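Lipid binding protein (Grifola frondosa, PDB 5H0Q) binds lipid, and probably recognises membrane domains that contain both sphingomyelin and cholesterol. Local coordinates at residues Ile7-Tyr11 and Val32-Arg36; Ala44-Gln48 and Val61-Val65; Leu51-Tyr55 and Val101-Lys106; Glu79-Gly83 and Met163-Asp168. All coordinates share one frame; numbering follows the deposited sequence.

Interaction 1. Residues Ile7-Tyr11 and Val32-Arg36; sequences IDEQY and VALQR
Ile7 packs against Val32 and Ala33 in the last turn of helix 26-35, a worked example of how one polar bond can be set at the rim of an apolar patch. Ile7 lies just before the short helix 9-13, and Tyr11 in its first turn. The two branches of Ile7 divide the work. CG2 lies against Val32, 3.9 Å from its CG1, while the longer arm carries CD1 to the helix backbone, where it sits 3.6 Å from Ala33 CA and also touches the CB and CG methylenes of Arg36. With CG1 beside the backbone N (chi1 -63°) and the chain extended beyond it, CD1 becomes the leading atom. The Tyr11 ring lies over this arm: Ile7 CG1 packs under one face, offset toward the rim, and Val32 CG1 approaches Tyr11 CE2 obliquely at 4.0 Å.

At the far end of the ring, Arg36 NE donates to Tyr11 OH at 2.8 Å. The bond is short but bent, 134° at the hydrogen, with the hydroxyl tilted from the guanidinium plane. A bend at chi2 (-87°) turns the arginine chain so that CG and CD pass beside the hydroxyl before NE meets it. At the other end of Tyr11, its backbone N donates to Asp8 OD1 at 3.2 Å, an N-cap bond that ties off the start of the helix.

Around the pair, Met15 touches Val32 and Arg36, and Tyr66 OH bonds Ala33 O. The chemistry implies an apolar centre of Ile7, Val32 and Ala33, with a bent hydrogen bond at its margin that satisfies the arginine NE and holds the hydroxyl end of the ring toward the helix.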
loop_
_atom_site.group_PDB
_atom_site.type_symbol
_atom_site.label_atom_id
_atom_site.label_comp_id
_atom_site.label_asym_id
_atom_site.label_seq_id
_atom_site.Cartn_x
_atom_site.Cartn_y
_atom_site.Cartn_z
ATOM N N ILE A 7 11.322 5.844 -11.213
ATOM C CA ILE A 7 12.758 5.804 -10.983
ATOM C C ILE A 7 13.244 4.495 -11.593
ATOM O O ILE A 7 13.064 3.428 -11.011
ATOM C CB ILE A 7 13.095 5.918 -9.495
ATOM C CG1 ILE A 7 12.623 7.294 -8.988
ATOM C CG2 ILE A 7 14.577 5.744 -9.264
ATOM C CD1 ILE A 7 12.758 7.463 -7.509
ATOM N N ASP A 8 13.782 4.593 -12.806
ATOM C CA ASP A 8 14.209 3.416 -13.563
ATOM C C ASP A 8 15.655 3.584 -14.007
ATOM O O ASP A 8 16.374 4.449 -13.504
ATOM C CB ASP A 8 13.298 3.205 -14.772
ATOM C CG ASP A 8 13.156 4.450 -15.626
ATOM O OD1 ASP A 8 13.956 5.413 -15.478
ATOM O OD2 ASP A 8 12.248 4.469 -16.485
ATOM N N GLU A 9 16.124 2.738 -14.938
ATOM C CA GLU A 9 17.535 2.811 -15.301
ATOM C C GLU A 9 17.908 4.187 -15.831
ATOM O O GLU A 9 18.973 4.719 -15.504
ATOM C CB GLU A 9 17.887 1.733 -16.346
ATOM C CG GLU A 9 19.318 1.843 -16.841
ATOM C CD GLU A 9 19.707 0.760 -17.846
ATOM O OE1 GLU A 9 18.914 -0.178 -18.012
ATOM O OE2 GLU A 9 20.801 0.883 -18.438
ATOM N N GLN A 10 17.055 4.777 -16.667
ATOM C CA GLN A 10 17.400 6.056 -17.279
ATOM C C GLN A 10 17.508 7.168 -16.240
ATOM O O GLN A 10 18.338 8.072 -16.376
ATOM C CB GLN A 10 16.367 6.421 -18.341
ATOM C CG GLN A 10 16.561 5.683 -19.637
ATOM C CD GLN A 10 17.833 6.103 -20.346
ATOM O OE1 GLN A 10 18.121 7.295 -20.470
ATOM N NE2 GLN A 10 18.609 5.128 -20.805
ATOM N N TYR A 11 16.636 7.145 -15.229
ATOM C CA TYR A 11 16.749 8.069 -14.101
ATOM C C TYR A 11 18.108 7.937 -13.424
ATOM O O TYR A 11 18.794 8.926 -13.180
ATOM C CB TYR A 11 15.613 7.775 -13.119
ATOM C CG TYR A 11 15.371 8.745 -11.960
ATOM C CD1 TYR A 11 14.179 9.440 -11.868
ATOM C CD2 TYR A 11 16.286 8.891 -10.919
ATOM C CE1 TYR A 11 13.908 10.277 -10.791
ATOM C CE2 TYR A 11 16.010 9.726 -9.828
ATOM C CZ TYR A 11 14.826 10.393 -9.781
ATOM O OH TYR A 11 14.599 11.182 -8.699
ATOM N N VAL A 32 17.461 4.405 -4.509
ATOM C CA VAL A 32 17.145 5.773 -4.902
ATOM C C VAL A 32 15.684 6.083 -4.617
ATOM O O VAL A 32 15.352 7.134 -4.063
ATOM C CB VAL A 32 17.518 5.981 -6.382
ATOM C CG1 VAL A 32 17.142 7.384 -6.845
ATOM C CG2 VAL A 32 18.995 5.808 -6.542
ATOM N N ALA A 33 14.784 5.158 -4.932
ATOM C CA ALA A 33 13.369 5.407 -4.656
ATOM C C ALA A 33 13.133 5.637 -3.170
ATOM O O ALA A 33 12.391 6.542 -2.777
ATOM C CB ALA A 33 12.506 4.247 -5.158
ATOM N N LEU A 34 13.742 4.817 -2.323
ATOM C CA LEU A 34 13.566 5.021 -0.892
ATOM C C LEU A 34 14.143 6.364 -0.468
ATOM O O LEU A 34 13.594 7.032 0.427
ATOM C CB LEU A 34 14.196 3.850 -0.135
ATOM C CG LEU A 34 13.782 3.591 1.311
ATOM C CD1 LEU A 34 12.292 3.415 1.411
ATOM C CD2 LEU A 34 14.496 2.357 1.853
ATOM N N GLN A 35 15.201 6.821 -1.146
ATOM C CA GLN A 35 15.760 8.137 -0.828
ATOM C C GLN A 35 14.835 9.269 -1.263
ATOM O O GLN A 35 14.808 10.325 -0.616
ATOM C CB GLN A 35 17.127 8.323 -1.490
ATOM C CG GLN A 35 18.220 7.441 -0.932
ATOM C CD GLN A 35 19.519 7.521 -1.722
ATOM O OE1 GLN A 35 19.527 7.804 -2.923
ATOM N NE2 GLN A 35 20.631 7.265 -1.043
ATOM N N ARG A 36 14.102 9.090 -2.360
ATOM C CA ARG A 36 13.202 10.101 -2.903
ATOM C C ARG A 36 11.794 10.020 -2.323
ATOM O O ARG A 36 10.892 10.714 -2.816
ATOM C CB ARG A 36 13.126 9.980 -4.425
ATOM C CG ARG A 36 14.456 10.211 -5.158
ATOM C CD ARG A 36 14.668 11.694 -5.462
ATOM N NE ARG A 36 15.888 11.860 -6.253
ATOM C CZ ARG A 36 17.110 11.835 -5.744
ATOM N NH1 ARG A 36 17.278 11.673 -4.438
ATOM N NH2 ARG A 36 18.158 11.973 -6.543
#

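Interaction 2. Residues Ala44-Gln48 and Val61-Val65; sequences AEKRQ and VLVRV
Gln48 OE1 accepts from Arg64 NH1 at 2.8 Å, and the same amide gives its NE2 to Leu62 O, also at 2.8 Å, so both the oxygen and the nitrogen of one amide are spent on the same strand. The principle is that of a helix glutamine employed as a bridge. The first bond is well formed: the donor lies in the carbonyl plane on a lone pair, Gln48 OE1 lies in the guanidinium plane, and the angle at the hydrogen is 161°. The second leaves in the plane of the amide but meets Leu62 O from above its carbonyl plane. Together they fix the rotation of the amide, which stands perpendicular to the guanidinium.

Arg64 CG takes the position between its backbone N and carbonyl carbon (chi1 64°), and the chain then runs out straight, its CD passing 3.3 Å from Gln48 OE1. Glu45 comes over one guanidinium face; its OE2 is 3.7 Å from Arg64 NH2, a long salt bridge of charge alone, since the oxygen lies well out of the guanidinium plane and no N-H points at it. Glu45 OE2 takes its hydrogen bond from Gln41 NE2. Nearer the helix backbone, Leu62 CB packs 4.1 Å from Gln48 CB.

Helix 41-55 runs nearly antiparallel to strand 60-68, the axes of segments 44-48 and 61-65 approaching to 8.5 Å at 164°. Strands 99-105 and 193-201 flank that strand, the latter supplying Glu197 as a salt-bridge partner for Arg64 NE.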
loop_
_atom_site.group_PDB
_atom_site.type_symbol
_atom_site.label_atom_id
_atom_site.label_comp_id
_atom_site.label_asym_id
_atom_site.label_seq_id
_atom_site.Cartn_x
_atom_site.Cartn_y
_atom_site.Cartn_z
ATOM N N ALA A 44 0.846 13.117 -2.141
ATOM C CA ALA A 44 0.032 11.993 -1.716
ATOM C C ALA A 44 -0.759 12.335 -0.455
ATOM O O ALA A 44 -1.948 12.006 -0.347
ATOM C CB ALA A 44 0.914 10.760 -1.491
ATOM N N GLU A 45 -0.114 12.995 0.513
ATOM C CA GLU A 45 -0.831 13.416 1.716
ATOM C C GLU A 45 -1.923 14.431 1.388
ATOM O O GLU A 45 -3.021 14.363 1.941
ATOM C CB GLU A 45 0.148 13.988 2.741
ATOM C CG GLU A 45 1.178 12.986 3.212
ATOM C CD GLU A 45 2.072 13.492 4.325
ATOM O OE1 GLU A 45 1.966 14.675 4.705
ATOM O OE2 GLU A 45 2.884 12.685 4.823
ATOM N N LYS A 46 -1.662 15.353 0.464
ATOM C CA LYS A 46 -2.710 16.287 0.051
ATOM C C LYS A 46 -3.926 15.541 -0.498
ATOM O O LYS A 46 -5.073 15.932 -0.245
ATOM C CB LYS A 46 -2.154 17.261 -0.989
ATOM C CG LYS A 46 -3.119 18.317 -1.466
ATOM C CD LYS A 46 -2.502 19.104 -2.604
ATOM C CE LYS A 46 -3.379 20.284 -2.996
ATOM N NZ LYS A 46 -2.776 21.079 -4.097
ATOM N N ARG A 47 -3.697 14.460 -1.254
ATOM C CA ARG A 47 -4.823 13.686 -1.768
ATOM C C ARG A 47 -5.544 12.941 -0.649
ATOM O O ARG A 47 -6.782 12.851 -0.652
ATOM C CB ARG A 47 -4.341 12.703 -2.840
ATOM C CG ARG A 47 -5.437 11.827 -3.429
ATOM C CD ARG A 47 -6.538 12.689 -4.060
ATOM N NE ARG A 47 -7.456 11.885 -4.857
ATOM C CZ ARG A 47 -8.665 12.287 -5.237
ATOM N NH1 ARG A 47 -9.120 13.478 -4.894
ATOM N NH2 ARG A 47 -9.430 11.485 -5.957
ATOM N N GLN A 48 -4.800 12.390 0.317
ATOM C CA GLN A 48 -5.464 11.796 1.479
ATOM C C GLN A 48 -6.378 12.814 2.154
ATOM O O GLN A 48 -7.509 12.485 2.541
ATOM C CB GLN A 48 -4.438 11.276 2.480
ATOM C CG GLN A 48 -3.716 9.989 2.047
ATOM C CD GLN A 48 -2.606 9.627 2.992
ATOM O OE1 GLN A 48 -1.662 10.392 3.162
ATOM N NE2 GLN A 48 -2.690 8.457 3.596
ATOM N N VAL A 61 -10.502 4.416 5.567
ATOM C CA VAL A 61 -9.055 4.500 5.540
ATOM C C VAL A 61 -8.677 5.315 4.321
ATOM O O VAL A 61 -9.276 5.169 3.252
ATOM C CB VAL A 61 -8.361 3.117 5.513
ATOM C CG1 VAL A 61 -8.558 2.405 6.840
ATOM C CG2 VAL A 61 -8.867 2.243 4.330
ATOM N N LEU A 62 -7.685 6.161 4.490
ATOM C CA LEU A 62 -7.153 7.015 3.434
ATOM C C LEU A 62 -5.754 6.460 3.163
ATOM O O LEU A 62 -4.823 6.722 3.924
ATOM C CB LEU A 62 -7.086 8.483 3.837
ATOM C CG LEU A 62 -8.332 9.327 4.114
ATOM C CD1 LEU A 62 -9.493 8.967 3.223
ATOM C CD2 LEU A 62 -8.722 9.203 5.572
ATOM N N VAL A 63 -5.616 5.657 2.112
ATOM C CA VAL A 63 -4.438 4.816 1.921
ATOM C C VAL A 63 -3.494 5.466 0.937
ATOM O O VAL A 63 -3.903 5.810 -0.177
ATOM C CB VAL A 63 -4.809 3.419 1.409
ATOM C CG1 VAL A 63 -3.538 2.593 1.223
ATOM C CG2 VAL A 63 -5.755 2.730 2.366
ATOM N N ARG A 64 -2.230 5.634 1.337
ATOM C CA ARG A 64 -1.176 5.993 0.394
ATOM C C ARG A 64 -0.200 4.823 0.303
ATOM O O ARG A 64 0.148 4.214 1.317
ATOM C CB ARG A 64 -0.463 7.278 0.789
ATOM C CG ARG A 64 0.322 7.288 2.093
ATOM C CD ARG A 64 1.034 8.647 2.264
ATOM N NE ARG A 64 1.930 8.660 3.415
ATOM C CZ ARG A 64 1.645 9.123 4.622
ATOM N NH1 ARG A 64 0.471 9.690 4.884
ATOM N NH2 ARG A 64 2.562 9.027 5.574
ATOM N N VAL A 65 0.282 4.554 -0.905
ATOM C CA VAL A 65 1.153 3.410 -1.196
ATOM C C VAL A 65 2.373 3.935 -1.924
ATOM O O VAL A 65 2.220 4.592 -2.956
ATOM C CB VAL A 65 0.431 2.385 -2.085
ATOM C CG1 VAL A 65 1.363 1.229 -2.407
ATOM C CG2 VAL A 65 -0.860 1.941 -1.457
#

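Interaction 3. Residues Leu51-Tyr55 and Val101-Lys106; sequences LKAEY and VFIHTK
Leu51 CD1 drives into the strand at the tight end of this contact, 3.8 Å from Val101 CG1 and equally close to the backbone carbonyl carbon of Phe102. Its side chain slides past that of Val101 in the opposite direction, and the same methyl also reaches Ile103 CB. One turn later Tyr55 continues the packing. Ile103 CD1 abuts Tyr55 CB at 3.7 Å, the two side chains crossing at about a right angle, and Thr105 CG2 meets the ring obliquely, 3.7 Å from Tyr55 CD1. The methyl of Thr105 is presented because OG1 turns to its neighbour's backbone, bonding Lys106 O at 2.9 Å.

Beyond the ring the packing gives way to water. Tyr55 OH only brushes the Lys106 chain, 3.6 Å from CG; a water lies 2.9 Å from Tyr55 OH and is weakly bonded by Lys106 NZ. The hydroxyl also bonds Val59 N, and the lysine has its stronger partner in Ala110 O.

The helix runs along the strand at 30°, meeting the alternate residues Val101, Ile103 and Thr105. This is a helix packed on the outer face of one sheet of a beta sandwich, consistent with an actinoporin-like fold.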
loop_
_atom_site.group_PDB
_atom_site.type_symbol
_atom_site.label_atom_id
_atom_site.label_comp_id
_atom_site.label_asym_id
_atom_site.label_seq_id
_atom_site.Cartn_x
_atom_site.Cartn_y
_atom_site.Cartn_z
ATOM N N LEU A 51 -9.622 13.422 0.063
ATOM C CA LEU A 51 -10.547 12.302 0.200
ATOM C C LEU A 51 -11.222 12.299 1.565
ATOM O O LEU A 51 -12.418 12.012 1.671
ATOM C CB LEU A 51 -9.815 10.967 -0.036
ATOM C CG LEU A 51 -9.347 10.743 -1.471
ATOM C CD1 LEU A 51 -8.455 9.501 -1.539
ATOM C CD2 LEU A 51 -10.538 10.600 -2.401
ATOM N N LYS A 52 -10.467 12.581 2.627
ATOM C CA LYS A 52 -11.057 12.616 3.962
ATOM C C LYS A 52 -12.065 13.746 4.081
ATOM O O LYS A 52 -13.157 13.560 4.630
ATOM C CB LYS A 52 -9.960 12.752 5.018
ATOM C CG LYS A 52 -10.502 12.988 6.431
ATOM C CD LYS A 52 -9.410 12.881 7.488
ATOM C CE LYS A 52 -9.959 13.099 8.893
ATOM N NZ LYS A 52 -8.954 12.774 9.940
ATOM N N ALA A 53 -11.722 14.930 3.568
ATOM C CA ALA A 53 -12.666 16.035 3.599
ATOM C C ALA A 53 -13.922 15.698 2.808
ATOM O O ALA A 53 -15.037 16.027 3.231
ATOM C CB ALA A 53 -12.006 17.303 3.054
ATOM N N GLU A 54 -13.763 15.043 1.660
ATOM C CA GLU A 54 -14.916 14.685 0.835
ATOM C C GLU A 54 -15.773 13.610 1.506
ATOM O O GLU A 54 -17.005 13.643 1.411
ATOM C CB GLU A 54 -14.430 14.214 -0.537
ATOM C CG GLU A 54 -15.515 13.738 -1.483
ATOM C CD GLU A 54 -14.946 13.128 -2.751
ATOM O OE1 GLU A 54 -13.849 12.532 -2.687
ATOM O OE2 GLU A 54 -15.595 13.245 -3.811
ATOM N N TYR A 55 -15.147 12.659 2.200
ATOM C CA TYR A 55 -15.919 11.613 2.857
ATOM C C TYR A 55 -16.613 12.137 4.110
ATOM O O TYR A 55 -17.795 11.866 4.325
ATOM C CB TYR A 55 -15.026 10.425 3.208
ATOM C CG TYR A 55 -15.756 9.376 4.028
ATOM C CD1 TYR A 55 -16.724 8.569 3.442
ATOM C CD2 TYR A 55 -15.491 9.202 5.379
ATOM C CE1 TYR A 55 -17.411 7.624 4.171
ATOM C CE2 TYR A 55 -16.181 8.249 6.123
ATOM C CZ TYR A 55 -17.131 7.465 5.503
ATOM O OH TYR A 55 -17.837 6.538 6.225
ATOM N N VAL A 101 -2.921 6.691 -4.187
ATOM C CA VAL A 101 -3.769 7.037 -3.053
ATOM C C VAL A 101 -5.185 6.603 -3.372
ATOM O O VAL A 101 -5.675 6.815 -4.486
ATOM C CB VAL A 101 -3.732 8.550 -2.753
ATOM C CG1 VAL A 101 -4.677 8.890 -1.603
ATOM C CG2 VAL A 101 -2.308 8.969 -2.430
ATOM N N PHE A 102 -5.862 6.034 -2.385
ATOM C CA PHE A 102 -7.267 5.716 -2.554
ATOM C C PHE A 102 -7.945 5.711 -1.195
ATOM O O PHE A 102 -7.290 5.681 -0.150
ATOM C CB PHE A 102 -7.451 4.363 -3.263
ATOM C CG PHE A 102 -6.906 3.174 -2.492
ATOM C CD1 PHE A 102 -7.691 2.509 -1.567
ATOM C CD2 PHE A 102 -5.626 2.710 -2.715
ATOM C CE1 PHE A 102 -7.196 1.424 -0.855
ATOM C CE2 PHE A 102 -5.133 1.614 -2.030
ATOM C CZ PHE A 102 -5.924 0.975 -1.094
ATOM N N ILE A 103 -9.273 5.748 -1.225
ATOM C CA ILE A 103 -10.074 5.638 -0.024
ATOM C C ILE A 103 -10.812 4.308 -0.038
ATOM O O ILE A 103 -11.208 3.793 -1.083
ATOM C CB ILE A 103 -11.045 6.839 0.111
ATOM C CG1 ILE A 103 -11.786 6.789 1.448
ATOM C CG2 ILE A 103 -12.048 6.879 -1.017
ATOM C CD1 ILE A 103 -12.618 8.021 1.748
ATOM N N HIS A 104 -11.004 3.763 1.146
ATOM C CA HIS A 104 -11.923 2.654 1.357
ATOM C C HIS A 104 -12.779 3.017 2.553
ATOM O O HIS A 104 -12.244 3.461 3.570
ATOM C CB HIS A 104 -11.155 1.346 1.600
ATOM C CG HIS A 104 -12.006 0.130 1.482
ATOM N ND1 HIS A 104 -12.696 -0.405 2.547
ATOM C CD2 HIS A 104 -12.278 -0.671 0.418
ATOM C CE1 HIS A 104 -13.340 -1.492 2.151
ATOM N NE2 HIS A 104 -13.111 -1.668 0.863
ATOM N N THR A 105 -14.088 2.853 2.437
ATOM C CA THR A 105 -15.000 3.308 3.476
ATOM C C THR A 105 -15.932 2.191 3.897
ATOM O O THR A 105 -16.119 1.207 3.186
ATOM C CB THR A 105 -15.874 4.489 3.018
ATOM O OG1 THR A 105 -16.914 4.029 2.143
ATOM C CG2 THR A 105 -15.056 5.519 2.308
ATOM N N LYS A 106 -16.542 2.378 5.062
ATOM C CA LYS A 106 -17.604 1.489 5.484
ATOM C C LYS A 106 -18.772 1.613 4.512
ATOM O O LYS A 106 -18.845 2.538 3.693
ATOM C CB LYS A 106 -18.048 1.819 6.901
ATOM C CG LYS A 106 -18.821 3.147 6.995
ATOM C CD LYS A 106 -19.275 3.413 8.430
ATOM C CE LYS A 106 -20.279 4.555 8.505
ATOM N NZ LYS A 106 -21.538 4.186 7.844
HETATM O O HOH W 1 -20.431 5.882 5.165
#

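Interaction 4. Residues Glu79-Gly83 and Met163-Asp168; sequences ESFRG and MLHLLD
Arg82 and Asp168 form the polar half of this contact, a textbook end-on salt bridge. NH1 donates to Asp168 OD2 at 2.9 Å and NH2 to Asp168 OD1 at 2.8 Å, each nearly straight, at 173° and 174°. Both oxygens are met on the syn side, and the carboxylate is turned 18° from the guanidinium plane, so two parallel bonds hold the flat groups almost coplanar. Such a doubled bond fixes the rotation of both groups. Arg82 reaches the carboxylate by an extended chain.

The apolar half centres on Phe81 and Leu164, whose side chains slide past each other in opposite directions. Leu164 CD1 approaches Phe81 CB at 3.7 Å, and Leu164 CB lies over one ring face, offset toward the rim. Farther along the ring, Leu167 CD1 meets Phe81 CE2 at 3.8 Å from an oblique direction. The two halves join at Leu164, since its CD1 also lies over a face of the guanidinium, 3.7 Å from Arg82 NH1, so that one methyl touches both the phenylalanine and the guanidinium.

Phe81 and Arg82 both face Ala115 in a classic beta bulge, which lets successive residues turn toward the helix where the chain turns a corner at Phe81. Helix 160-169 is thereby joined to this corner, with Trp155 of helix 153-156 against Phe81, Leu145 of strand 143-150 against Leu167, and Gln133 of strand 126-134 beside the ion pair.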
loop_
_atom_site.group_PDB
_atom_site.type_symbol
_atom_site.label_atom_id
_atom_site.label_comp_id
_atom_site.label_asym_id
_atom_site.label_seq_id
_atom_site.Cartn_x
_atom_site.Cartn_y
_atom_site.Cartn_z
ATOM N N GLU A 79 -9.987 -6.565 -2.675
ATOM C CA GLU A 79 -11.091 -7.243 -2.016
ATOM C C GLU A 79 -11.614 -6.394 -0.866
ATOM O O GLU A 79 -10.827 -5.913 -0.047
ATOM C CB GLU A 79 -10.630 -8.616 -1.516
ATOM C CG GLU A 79 -11.698 -9.466 -0.884
ATOM C CD GLU A 79 -12.738 -9.995 -1.873
ATOM O OE1 GLU A 79 -12.503 -9.946 -3.097
ATOM O OE2 GLU A 79 -13.797 -10.475 -1.413
ATOM N N SER A 80 -12.936 -6.207 -0.824
ATOM C CA SER A 80 -13.630 -5.597 0.314
ATOM C C SER A 80 -14.177 -6.691 1.211
ATOM O O SER A 80 -15.037 -7.471 0.785
ATOM C CB SER A 80 -14.792 -4.707 -0.127
ATOM O OG SER A 80 -14.348 -3.626 -0.905
ATOM N N PHE A 81 -13.727 -6.715 2.459
ATOM C CA PHE A 81 -14.335 -7.599 3.439
ATOM C C PHE A 81 -15.507 -6.937 4.148
ATOM O O PHE A 81 -16.531 -7.582 4.395
ATOM C CB PHE A 81 -13.292 -8.048 4.464
ATOM C CG PHE A 81 -12.085 -8.709 3.859
ATOM C CD1 PHE A 81 -12.214 -9.873 3.137
ATOM C CD2 PHE A 81 -10.821 -8.175 4.036
ATOM C CE1 PHE A 81 -11.106 -10.488 2.589
ATOM C CE2 PHE A 81 -9.709 -8.783 3.492
ATOM C CZ PHE A 81 -9.852 -9.943 2.769
ATOM N N ARG A 82 -15.361 -5.657 4.487
ATOM C CA ARG A 82 -16.452 -4.833 5.000
ATOM C C ARG A 82 -16.301 -3.474 4.349
ATOM O O ARG A 82 -15.200 -2.931 4.338
ATOM C CB ARG A 82 -16.374 -4.687 6.522
ATOM C CG ARG A 82 -16.369 -5.982 7.259
ATOM C CD ARG A 82 -16.244 -5.790 8.754
ATOM N NE ARG A 82 -16.136 -7.087 9.403
ATOM C CZ ARG A 82 -15.041 -7.573 9.977
ATOM N NH1 ARG A 82 -13.928 -6.875 10.033
ATOM N NH2 ARG A 82 -15.065 -8.782 10.509
ATOM N N GLY A 83 -17.384 -2.943 3.794
ATOM C CA GLY A 83 -17.330 -1.648 3.150
ATOM C C GLY A 83 -17.050 -1.762 1.664
ATOM O O GLY A 83 -17.318 -2.786 1.030
ATOM N N MET A 163 -7.580 -14.408 5.930
ATOM C CA MET A 163 -6.966 -13.080 5.970
ATOM C C MET A 163 -7.793 -12.109 6.803
ATOM O O MET A 163 -7.236 -11.312 7.565
ATOM C CB MET A 163 -6.747 -12.562 4.545
ATOM C CG MET A 163 -5.791 -13.469 3.733
ATOM S SD MET A 163 -4.264 -13.869 4.632
ATOM C CE MET A 163 -3.607 -12.219 4.946
ATOM N N LEU A 164 -9.116 -12.169 6.698
ATOM C CA LEU A 164 -9.947 -11.309 7.539
ATOM C C LEU A 164 -9.767 -11.652 9.014
ATOM O O LEU A 164 -9.706 -10.760 9.871
ATOM C CB LEU A 164 -11.404 -11.436 7.118
ATOM C CG LEU A 164 -12.423 -10.572 7.860
ATOM C CD1 LEU A 164 -12.081 -9.081 7.761
ATOM C CD2 LEU A 164 -13.791 -10.851 7.295
ATOM N N HIS A 165 -9.637 -12.944 9.330
ATOM C CA HIS A 165 -9.372 -13.345 10.707
ATOM C C HIS A 165 -8.071 -12.745 11.219
ATOM O O HIS A 165 -7.997 -12.293 12.366
ATOM C CB HIS A 165 -9.314 -14.874 10.815
ATOM C CG HIS A 165 -8.772 -15.350 12.126
ATOM N ND1 HIS A 165 -7.625 -16.108 12.229
ATOM C CD2 HIS A 165 -9.204 -15.147 13.392
ATOM C CE1 HIS A 165 -7.383 -16.364 13.502
ATOM N NE2 HIS A 165 -8.329 -15.795 14.229
ATOM N N LEU A 166 -7.026 -12.745 10.391
ATOM C CA LEU A 166 -5.777 -12.100 10.783
ATOM C C LEU A 166 -5.979 -10.607 10.995
ATOM O O LEU A 166 -5.417 -10.023 11.930
ATOM C CB LEU A 166 -4.694 -12.350 9.724
ATOM C CG LEU A 166 -4.186 -13.796 9.596
ATOM C CD1 LEU A 166 -3.136 -13.854 8.480
ATOM C CD2 LEU A 166 -3.630 -14.284 10.930
ATOM N N LEU A 167 -6.798 -9.976 10.147
ATOM C CA LEU A 167 -7.043 -8.544 10.287
ATOM C C LEU A 167 -7.825 -8.230 11.552
ATOM O O LEU A 167 -7.553 -7.220 12.215
ATOM C CB LEU A 167 -7.770 -8.017 9.050
ATOM C CG LEU A 167 -6.872 -7.818 7.824
ATOM C CD1 LEU A 167 -7.682 -7.606 6.541
ATOM C CD2 LEU A 167 -5.889 -6.649 8.031
ATOM N N ASP A 168 -8.797 -9.081 11.906
ATOM C CA ASP A 168 -9.634 -8.814 13.073
ATOM C C ASP A 168 -8.888 -9.049 14.372
ATOM O O ASP A 168 -9.178 -8.386 15.379
ATOM C CB ASP A 168 -10.890 -9.686 13.051
ATOM C CG ASP A 168 -11.886 -9.246 12.000
ATOM O OD1 ASP A 168 -12.873 -9.977 11.774
ATOM O OD2 ASP A 168 -11.675 -8.171 11.400
#

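Interactions 2 and 3 share helix 41-55, which lies over two neighbouring strands, 60-68 and 99-105; Val63 N to Phe102 O (2.8 Å), a probable hydrogen bond, joins them directly. Their chemistry differs, a buried amide bridge in one and apolar packing that ends at water in the other. Interaction 4 belongs to the second sheet, yet His104 NE2 lies 2.9 Å from Ser80 OG, a probable hydrogen bond to the strand of interaction 3. Interaction 1, which joins the start of one helix and the loop before it to the end of another, is largely buried and stands apart, its centre about 33 Å from that of interaction 4. Interactions 3 and 4 are only partly buried.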